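Local coordinates for protein aminopeptidase N (Francisella tularensis subsp. tularensis, PDB 5DLL) that probably cleaves single amino acids, preferably alanine, from the N-termini of intracellular peptides as a zinc metallopeptidase of the M1 family, at residues 69-74 and 86-91; 48-53 and 60-65. All coordinates share one frame; numbering follows the deposited sequence.

Interaction 1: residues 69-74 and 86-91; sequences LKLLSI and FAVNEN
The phenyl ring of Phe86 meets two side chains of strand 70-76, Ile74 and Leu71, and has Val88 of its own segment at its edge. Ile74 CG2 approaches obliquely, 3.8 Å from Phe86 CE1. This methyl makes an off-centre CH-pi contact: CG2 of Ile74 is 4.2 Å from the centroid of the Phe86 ring, 30° off the ring normal. Leu71 CD2 also comes in obliquely, 3.9 Å from Phe86 CE2. Val88 CG2 lies at the ring edge, in the ring plane. The ring therefore has branched aliphatic groups round it from both segments.

In Leu71, CG anti to the backbone N (chi1 178°) carries CD2 out to two partners, Phe86 and Val88. Leu71 CD2 touches Val88 CG2 at 3.9 Å. The Ile74 and Phe86 side chains run past one another, pointing opposite ways, and do not meet end on.

No hydrogen bond joins the two segments; the contact is apolar packing. Just beyond it the chain turns: Asn89 OD1 accepts from Asn91 N at 2.7 Å, an Asx turn.

A classic beta bulge sets Leu72 and Ser73 against the single residue Val107, where strand 70-76 pairs with strand 101-110. Strand 87-88 belongs to a separate three-stranded antiparallel sheet. Leu93 of its middle strand, 92-95, touches Leu71, Ile74 and Val88. The contact thus packs one sheet of the N-terminal domain on another.

Interaction 2: residues 48-53 and 60-65; sequences LYIVAN and NTLVLD
Leu62 has CG anti to its backbone N (chi1 -171°), while Ile50 has CG1 anti to its carbonyl carbon (chi1 -58°). With these torsions the side chains meet tip to tip, end methyl against end methyl. Ile50 CD1 lies 4.1 Å from Leu62 CD2.

A second, looser pair lies alongside. Leu48 CD2 is 4.4 Å from Leu64 CD2, again methyl to methyl. Every second residue takes part: Leu48 and Ile50 in strand 42-52, Leu62 and Leu64 in strand 62-65. All four point toward the opposite segment and are buried.

The backbones stay well apart: the CA atoms of Ile50 and Leu62 are 9.9 Å from each other, and those of Leu48 and Leu64 11.0 Å. No hydrogen bond crosses between the segments. The strands face each other through their side chains. This is face-to-face sheet packing inside the N-terminal domain of the M1 peptidase.

Strand 42-52 runs between strands 26-36 and 101-110 in the large mixed sheet. Leu104 of strand 101-110 touches both Ile50 and Leu64, and Tyr26 of strand 26-36 touches Leu62. Strand 62-65 is an outer strand of the small antiparallel sheet, paired with strand 92-95.

Both contacts lie in the N-terminal domain of the M1 peptidase, with centres about 15 Å apart. They come in series along the chain: interaction 2 closes at residue 65, and interaction 1 opens at residue 69. Each joins the large mixed sheet to the same three-stranded antiparallel sheet. Interaction 2 uses one outer strand of the small sheet, 62-65, and interaction 1 the other, 87-88, with strand 92-95 between them. On the large sheet, strands 42-52 and 70-76 both pair with strand 101-110. Together they are two places in one apolar layer between the sheets, away from the zinc site.

Interaction 1: residues 69-74 and 86-91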
ATOM      1  N   LEU A  69     -27.438 -20.462  -1.489  1.00 38.46           N
ATOM      2  CA  LEU A  69     -27.313 -21.710  -0.726  1.00 38.38           C
ATOM      3  C   LEU A  69     -28.544 -22.596  -0.904  1.00 42.24           C
ATOM      4  O   LEU A  69     -29.674 -22.149  -0.696  1.00 40.99           O
ATOM      5  CB  LEU A  69     -27.144 -21.409   0.769  1.00 35.51           C
ATOM      6  CG  LEU A  69     -26.018 -20.457   1.176  1.00 37.40           C
ATOM      7  CD1 LEU A  69     -25.979 -20.303   2.687  1.00 35.41           C
ATOM      8  CD2 LEU A  69     -24.677 -20.943   0.648  1.00 41.37           C
ATOM      9  N   LYS A  70     -28.325 -23.856  -1.274  1.00 44.28           N
ATOM     10  CA  LYS A  70     -29.405 -24.836  -1.310  1.00 48.53           C
ATOM     11  C   LYS A  70     -29.457 -25.541   0.041  1.00 42.23           C
ATOM     12  O   LYS A  70     -28.560 -26.308   0.373  1.00 47.33           O
ATOM     13  CB  LYS A  70     -29.194 -25.845  -2.440  1.00 53.04           C
ATOM     14  CG  LYS A  70     -30.426 -26.678  -2.747  1.00 65.32           C
ATOM     15  CD  LYS A  70     -30.125 -27.766  -3.762  1.00 74.49           C
ATOM     16  CE  LYS A  70     -31.278 -28.750  -3.870  1.00 80.07           C
ATOM     17  NZ  LYS A  70     -30.884 -29.978  -4.612  1.00 89.03           N
ATOM     18  N   LEU A  71     -30.501 -25.261   0.817  1.00 38.58           N
ATOM     19  CA  LEU A  71     -30.674 -25.836   2.150  1.00 40.29           C
ATOM     20  C   LEU A  71     -31.269 -27.242   2.084  1.00 41.71           C
ATOM     21  O   LEU A  71     -32.453 -27.398   1.800  1.00 45.53           O
ATOM     22  CB  LEU A  71     -31.588 -24.943   2.990  1.00 44.37           C
ATOM     23  CG  LEU A  71     -31.907 -25.425   4.408  1.00 50.72           C
ATOM     24  CD1 LEU A  71     -30.636 -25.500   5.241  1.00 50.36           C
ATOM     25  CD2 LEU A  71     -32.929 -24.509   5.062  1.00 51.24           C
ATOM     26  N   LEU A  72     -30.455 -28.253   2.377  1.00 39.86           N
ATOM     27  CA  LEU A  72     -30.904 -29.645   2.356  1.00 43.26           C
ATOM     28  C   LEU A  72     -31.418 -30.127   3.708  1.00 44.82           C
ATOM     29  O   LEU A  72     -32.169 -31.098   3.771  1.00 56.82           O
ATOM     30  CB  LEU A  72     -29.764 -30.566   1.911  1.00 43.52           C
ATOM     31  CG  LEU A  72     -29.079 -30.208   0.595  1.00 44.34           C
ATOM     32  CD1 LEU A  72     -27.975 -31.206   0.290  1.00 42.97           C
ATOM     33  CD2 LEU A  72     -30.095 -30.156  -0.536  1.00 48.75           C
ATOM     34  N   SER A  73     -31.005 -29.473   4.789  1.00 44.29           N
ATOM     35  CA  SER A  73     -31.351 -29.935   6.132  1.00 46.67           C
ATOM     36  C   SER A  73     -31.077 -28.875   7.187  1.00 42.83           C
ATOM     37  O   SER A  73     -30.162 -28.064   7.042  1.00 47.94           O
ATOM     38  CB  SER A  73     -30.571 -31.208   6.485  1.00 45.84           C
ATOM     39  OG  SER A  73     -30.794 -31.581   7.834  1.00 47.51           O
ATOM     40  N   ILE A  74     -31.874 -28.904   8.250  1.00 40.90           N
ATOM     41  CA  ILE A  74     -31.725 -27.977   9.367  1.00 40.61           C
ATOM     42  C   ILE A  74     -32.295 -28.595  10.643  1.00 43.75           C
ATOM     43  O   ILE A  74     -33.441 -29.058  10.666  1.00 44.76           O
ATOM     44  CB  ILE A  74     -32.389 -26.612   9.071  1.00 43.10           C
ATOM     45  CG1 ILE A  74     -32.209 -25.654  10.251  1.00 45.15           C
ATOM     46  CG2 ILE A  74     -33.870 -26.768   8.741  1.00 49.42           C
ATOM     47  CD1 ILE A  74     -32.583 -24.224   9.929  1.00 49.61           C
ATOM     48  N   PHE A  86     -39.246 -21.895  10.716  1.00 58.74           N
ATOM     49  CA  PHE A  86     -38.229 -20.992  10.176  1.00 51.59           C
ATOM     50  C   PHE A  86     -38.624 -20.458   8.806  1.00 48.74           C
ATOM     51  O   PHE A  86     -39.561 -20.957   8.183  1.00 51.09           O
ATOM     52  CB  PHE A  86     -36.886 -21.708  10.076  1.00 51.72           C
ATOM     53  CG  PHE A  86     -36.848 -22.789   9.032  1.00 53.51           C
ATOM     54  CD1 PHE A  86     -37.306 -24.066   9.321  1.00 53.73           C
ATOM     55  CD2 PHE A  86     -36.341 -22.535   7.760  1.00 55.22           C
ATOM     56  CE1 PHE A  86     -37.269 -25.068   8.366  1.00 53.11           C
ATOM     57  CE2 PHE A  86     -36.302 -23.536   6.801  1.00 53.15           C
ATOM     58  CZ  PHE A  86     -36.767 -24.803   7.104  1.00 52.75           C
ATOM     59  N   ALA A  87     -37.893 -19.447   8.347  1.00 47.52           N
ATOM     60  CA  ALA A  87     -38.124 -18.836   7.035  1.00 49.55           C
ATOM     61  C   ALA A  87     -36.799 -18.659   6.296  1.00 50.71           C
ATOM     62  O   ALA A  87     -35.798 -18.265   6.894  1.00 50.27           O
ATOM     63  CB  ALA A  87     -38.827 -17.496   7.190  1.00 46.07           C
ATOM     64  N   VAL A  88     -36.802 -18.956   4.999  1.00 52.40           N
ATOM     65  CA  VAL A  88     -35.615 -18.818   4.163  1.00 53.02           C
ATOM     66  C   VAL A  88     -35.929 -17.874   3.015  1.00 51.58           C
ATOM     67  O   VAL A  88     -36.760 -18.188   2.166  1.00 67.01           O
ATOM     68  CB  VAL A  88     -35.171 -20.175   3.578  1.00 58.19           C
ATOM     69  CG1 VAL A  88     -33.987 -19.999   2.634  1.00 69.20           C
ATOM     70  CG2 VAL A  88     -34.818 -21.145   4.693  1.00 62.82           C
ATOM     71  N   ASN A  89     -35.276 -16.718   2.995  1.00 47.83           N
ATOM     72  CA  ASN A  89     -35.396 -15.806   1.862  1.00 48.89           C
ATOM     73  C   ASN A  89     -34.092 -15.775   1.054  1.00 48.82           C
ATOM     74  O   ASN A  89     -33.207 -16.611   1.247  1.00 44.74           O
ATOM     75  CB  ASN A  89     -35.888 -14.406   2.308  1.00 45.46           C
ATOM     76  CG  ASN A  89     -34.835 -13.595   3.045  1.00 45.57           C
ATOM     77  OD1 ASN A  89     -33.644 -13.662   2.741  1.00 48.47           O
ATOM     78  ND2 ASN A  89     -35.283 -12.796   4.009  1.00 44.02           N
ATOM     79  N   GLU A  90     -34.002 -14.819   0.140  1.00 51.60           N
ATOM     80  CA  GLU A  90     -32.886 -14.701  -0.791  1.00 54.26           C
ATOM     81  C   GLU A  90     -31.530 -14.516  -0.094  1.00 54.70           C
ATOM     82  O   GLU A  90     -30.513 -15.072  -0.532  1.00 48.00           O
ATOM     83  CB  GLU A  90     -33.170 -13.511  -1.709  1.00 61.24           C
ATOM     84  CG  GLU A  90     -32.402 -13.465  -3.011  1.00 61.98           C
ATOM     85  CD  GLU A  90     -32.816 -12.267  -3.841  1.00 76.30           C
ATOM     86  OE1 GLU A  90     -31.933 -11.479  -4.244  1.00 88.70           O
ATOM     87  OE2 GLU A  90     -34.033 -12.103  -4.068  1.00 70.97           O
ATOM     88  N   ASN A  91     -31.526 -13.742   0.991  1.00 49.83           N
ATOM     89  CA  ASN A  91     -30.286 -13.320   1.643  1.00 49.35           C
ATOM     90  C   ASN A  91     -30.135 -13.725   3.111  1.00 47.57           C
ATOM     91  O   ASN A  91     -29.112 -13.418   3.728  1.00 45.71           O
ATOM     92  CB  ASN A  91     -30.156 -11.796   1.522  1.00 52.12           C
ATOM     93  CG  ASN A  91     -29.764 -11.354   0.125  1.00 54.92           C
ATOM     94  OD1 ASN A  91     -28.687 -11.696  -0.372  1.00 58.58           O
ATOM     95  ND2 ASN A  91     -30.633 -10.587  -0.516  1.00 55.54           N
TER

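Interaction 2: residues 48-53 and 60-65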
ATOM      1  N   LEU A  48     -23.196 -24.964  14.544  1.00 41.46           N
ATOM      2  CA  LEU A  48     -22.979 -23.662  15.156  1.00 39.61           C
ATOM      3  C   LEU A  48     -23.432 -23.726  16.599  1.00 40.27           C
ATOM      4  O   LEU A  48     -24.608 -23.982  16.868  1.00 35.59           O
ATOM      5  CB  LEU A  48     -23.782 -22.581  14.417  1.00 39.98           C
ATOM      6  CG  LEU A  48     -23.158 -21.984  13.153  1.00 40.21           C
ATOM      7  CD1 LEU A  48     -22.487 -23.041  12.292  1.00 43.32           C
ATOM      8  CD2 LEU A  48     -24.209 -21.226  12.356  1.00 42.24           C
ATOM      9  N   TYR A  49     -22.502 -23.497  17.524  1.00 44.15           N
ATOM     10  CA  TYR A  49     -22.816 -23.499  18.952  1.00 44.70           C
ATOM     11  C   TYR A  49     -23.048 -22.068  19.400  1.00 41.86           C
ATOM     12  O   TYR A  49     -22.112 -21.309  19.622  1.00 40.84           O
ATOM     13  CB  TYR A  49     -21.723 -24.204  19.746  1.00 42.46           C
ATOM     14  CG  TYR A  49     -21.620 -25.660  19.352  1.00 42.49           C
ATOM     15  CD1 TYR A  49     -22.413 -26.621  19.960  1.00 44.59           C
ATOM     16  CD2 TYR A  49     -20.766 -26.066  18.336  1.00 41.97           C
ATOM     17  CE1 TYR A  49     -22.337 -27.952  19.585  1.00 43.16           C
ATOM     18  CE2 TYR A  49     -20.689 -27.392  17.956  1.00 40.32           C
ATOM     19  CZ  TYR A  49     -21.474 -28.328  18.584  1.00 39.82           C
ATOM     20  OH  TYR A  49     -21.386 -29.643  18.203  1.00 44.82           O
ATOM     21  N   ILE A  50     -24.327 -21.727  19.519  1.00 45.00           N
ATOM     22  CA  ILE A  50     -24.789 -20.351  19.611  1.00 43.28           C
ATOM     23  C   ILE A  50     -25.320 -20.051  21.010  1.00 45.49           C
ATOM     24  O   ILE A  50     -25.893 -20.922  21.670  1.00 45.07           O
ATOM     25  CB  ILE A  50     -25.905 -20.109  18.569  1.00 40.04           C
ATOM     26  CG1 ILE A  50     -25.386 -20.401  17.154  1.00 39.19           C
ATOM     27  CG2 ILE A  50     -26.445 -18.689  18.656  1.00 40.20           C
ATOM     28  CD1 ILE A  50     -26.481 -20.645  16.139  1.00 43.91           C
ATOM     29  N   VAL A  51     -25.139 -18.808  21.447  1.00 50.02           N
ATOM     30  CA  VAL A  51     -25.610 -18.367  22.758  1.00 49.55           C
ATOM     31  C   VAL A  51     -26.179 -16.945  22.690  1.00 46.60           C
ATOM     32  O   VAL A  51     -25.695 -16.104  21.933  1.00 39.37           O
ATOM     33  CB  VAL A  51     -24.483 -18.457  23.812  1.00 51.43           C
ATOM     34  CG1 VAL A  51     -23.412 -17.400  23.570  1.00 50.22           C
ATOM     35  CG2 VAL A  51     -25.054 -18.345  25.217  1.00 60.23           C
ATOM     36  N   ALA A  52     -27.221 -16.699  23.479  1.00 50.58           N
ATOM     37  CA  ALA A  52     -27.859 -15.387  23.550  1.00 45.36           C
ATOM     38  C   ALA A  52     -26.881 -14.347  24.083  1.00 45.15           C
ATOM     39  O   ALA A  52     -26.203 -14.594  25.080  1.00 44.21           O
ATOM     40  CB  ALA A  52     -29.092 -15.457  24.439  1.00 44.99           C
ATOM     41  N   ASN A  53     -26.811 -13.193  23.416  1.00 43.45           N
ATOM     42  CA  ASN A  53     -25.877 -12.125  23.787  1.00 45.88           C
ATOM     43  C   ASN A  53     -26.469 -11.182  24.833  1.00 50.69           C
ATOM     44  O   ASN A  53     -27.417 -10.460  24.552  1.00 56.12           O
ATOM     45  CB  ASN A  53     -25.474 -11.322  22.545  1.00 46.74           C
ATOM     46  CG  ASN A  53     -24.423 -10.262  22.840  1.00 44.34           C
ATOM     47  OD1 ASN A  53     -23.806 -10.255  23.904  1.00 51.40           O
ATOM     48  ND2 ASN A  53     -24.216  -9.356  21.892  1.00 41.05           N
ATOM     49  N   ASN A  60     -35.878 -12.615  20.487  1.00 49.30           N
ATOM     50  CA  ASN A  60     -35.259 -13.942  20.396  1.00 47.21           C
ATOM     51  C   ASN A  60     -35.310 -14.529  18.986  1.00 47.69           C
ATOM     52  O   ASN A  60     -35.481 -15.738  18.809  1.00 45.08           O
ATOM     53  CB  ASN A  60     -35.934 -14.894  21.383  1.00 48.01           C
ATOM     54  CG  ASN A  60     -36.027 -14.310  22.778  1.00 49.18           C
ATOM     55  OD1 ASN A  60     -35.224 -13.453  23.167  1.00 43.30           O
ATOM     56  ND2 ASN A  60     -37.013 -14.766  23.538  1.00 48.69           N
ATOM     57  N   THR A  61     -35.158 -13.665  17.987  1.00 46.19           N
ATOM     58  CA  THR A  61     -35.123 -14.090  16.602  1.00 46.12           C
ATOM     59  C   THR A  61     -33.673 -14.179  16.151  1.00 47.68           C
ATOM     60  O   THR A  61     -32.908 -13.235  16.331  1.00 52.47           O
ATOM     61  CB  THR A  61     -35.878 -13.107  15.686  1.00 49.82           C
ATOM     62  OG1 THR A  61     -37.268 -13.084  16.044  1.00 48.86           O
ATOM     63  CG2 THR A  61     -35.745 -13.515  14.219  1.00 46.40           C
ATOM     64  N   LEU A  62     -33.305 -15.318  15.576  1.00 47.02           N
ATOM     65  CA  LEU A  62     -31.997 -15.489  14.960  1.00 44.63           C
ATOM     66  C   LEU A  62     -32.093 -15.137  13.475  1.00 44.12           C
ATOM     67  O   LEU A  62     -32.951 -15.661  12.767  1.00 46.20           O
ATOM     68  CB  LEU A  62     -31.518 -16.933  15.129  1.00 44.70           C
ATOM     69  CG  LEU A  62     -30.068 -17.246  14.739  1.00 45.80           C
ATOM     70  CD1 LEU A  62     -29.084 -16.627  15.726  1.00 43.31           C
ATOM     71  CD2 LEU A  62     -29.855 -18.752  14.645  1.00 44.17           C
ATOM     72  N   VAL A  63     -31.218 -14.245  13.016  1.00 41.53           N
ATOM     73  CA  VAL A  63     -31.171 -13.847  11.611  1.00 45.42           C
ATOM     74  C   VAL A  63     -29.797 -14.192  11.030  1.00 45.48           C
ATOM     75  O   VAL A  63     -28.857 -13.405  11.132  1.00 45.84           O
ATOM     76  CB  VAL A  63     -31.457 -12.333  11.431  1.00 46.51           C
ATOM     77  CG1 VAL A  63     -31.458 -11.953   9.953  1.00 45.02           C
ATOM     78  CG2 VAL A  63     -32.778 -11.949  12.085  1.00 44.81           C
ATOM     79  N   LEU A  64     -29.689 -15.373  10.429  1.00 44.26           N
ATOM     80  CA  LEU A  64     -28.449 -15.798   9.780  1.00 43.95           C
ATOM     81  C   LEU A  64     -28.354 -15.266   8.352  1.00 39.97           C
ATOM     82  O   LEU A  64     -29.347 -15.228   7.635  1.00 48.75           O
ATOM     83  CB  LEU A  64     -28.355 -17.324   9.759  1.00 45.73           C
ATOM     84  CG  LEU A  64     -28.230 -17.983  11.132  1.00 47.77           C
ATOM     85  CD1 LEU A  64     -28.521 -19.469  11.034  1.00 53.48           C
ATOM     86  CD2 LEU A  64     -26.850 -17.746  11.722  1.00 50.68           C
ATOM     87  N   ASP A  65     -27.153 -14.862   7.954  1.00 37.61           N
ATOM     88  CA  ASP A  65     -26.865 -14.442   6.584  1.00 38.40           C
ATOM     89  C   ASP A  65     -26.503 -15.664   5.734  1.00 35.76           C
ATOM     90  O   ASP A  65     -25.763 -16.543   6.182  1.00 35.28           O
ATOM     91  CB  ASP A  65     -25.697 -13.443   6.566  1.00 46.10           C
ATOM     92  CG  ASP A  65     -25.971 -12.192   7.397  1.00 51.48           C
ATOM     93  OD1 ASP A  65     -26.888 -11.420   7.034  1.00 52.91           O
ATOM     94  OD2 ASP A  65     -25.257 -11.973   8.404  1.00 47.18           O
TER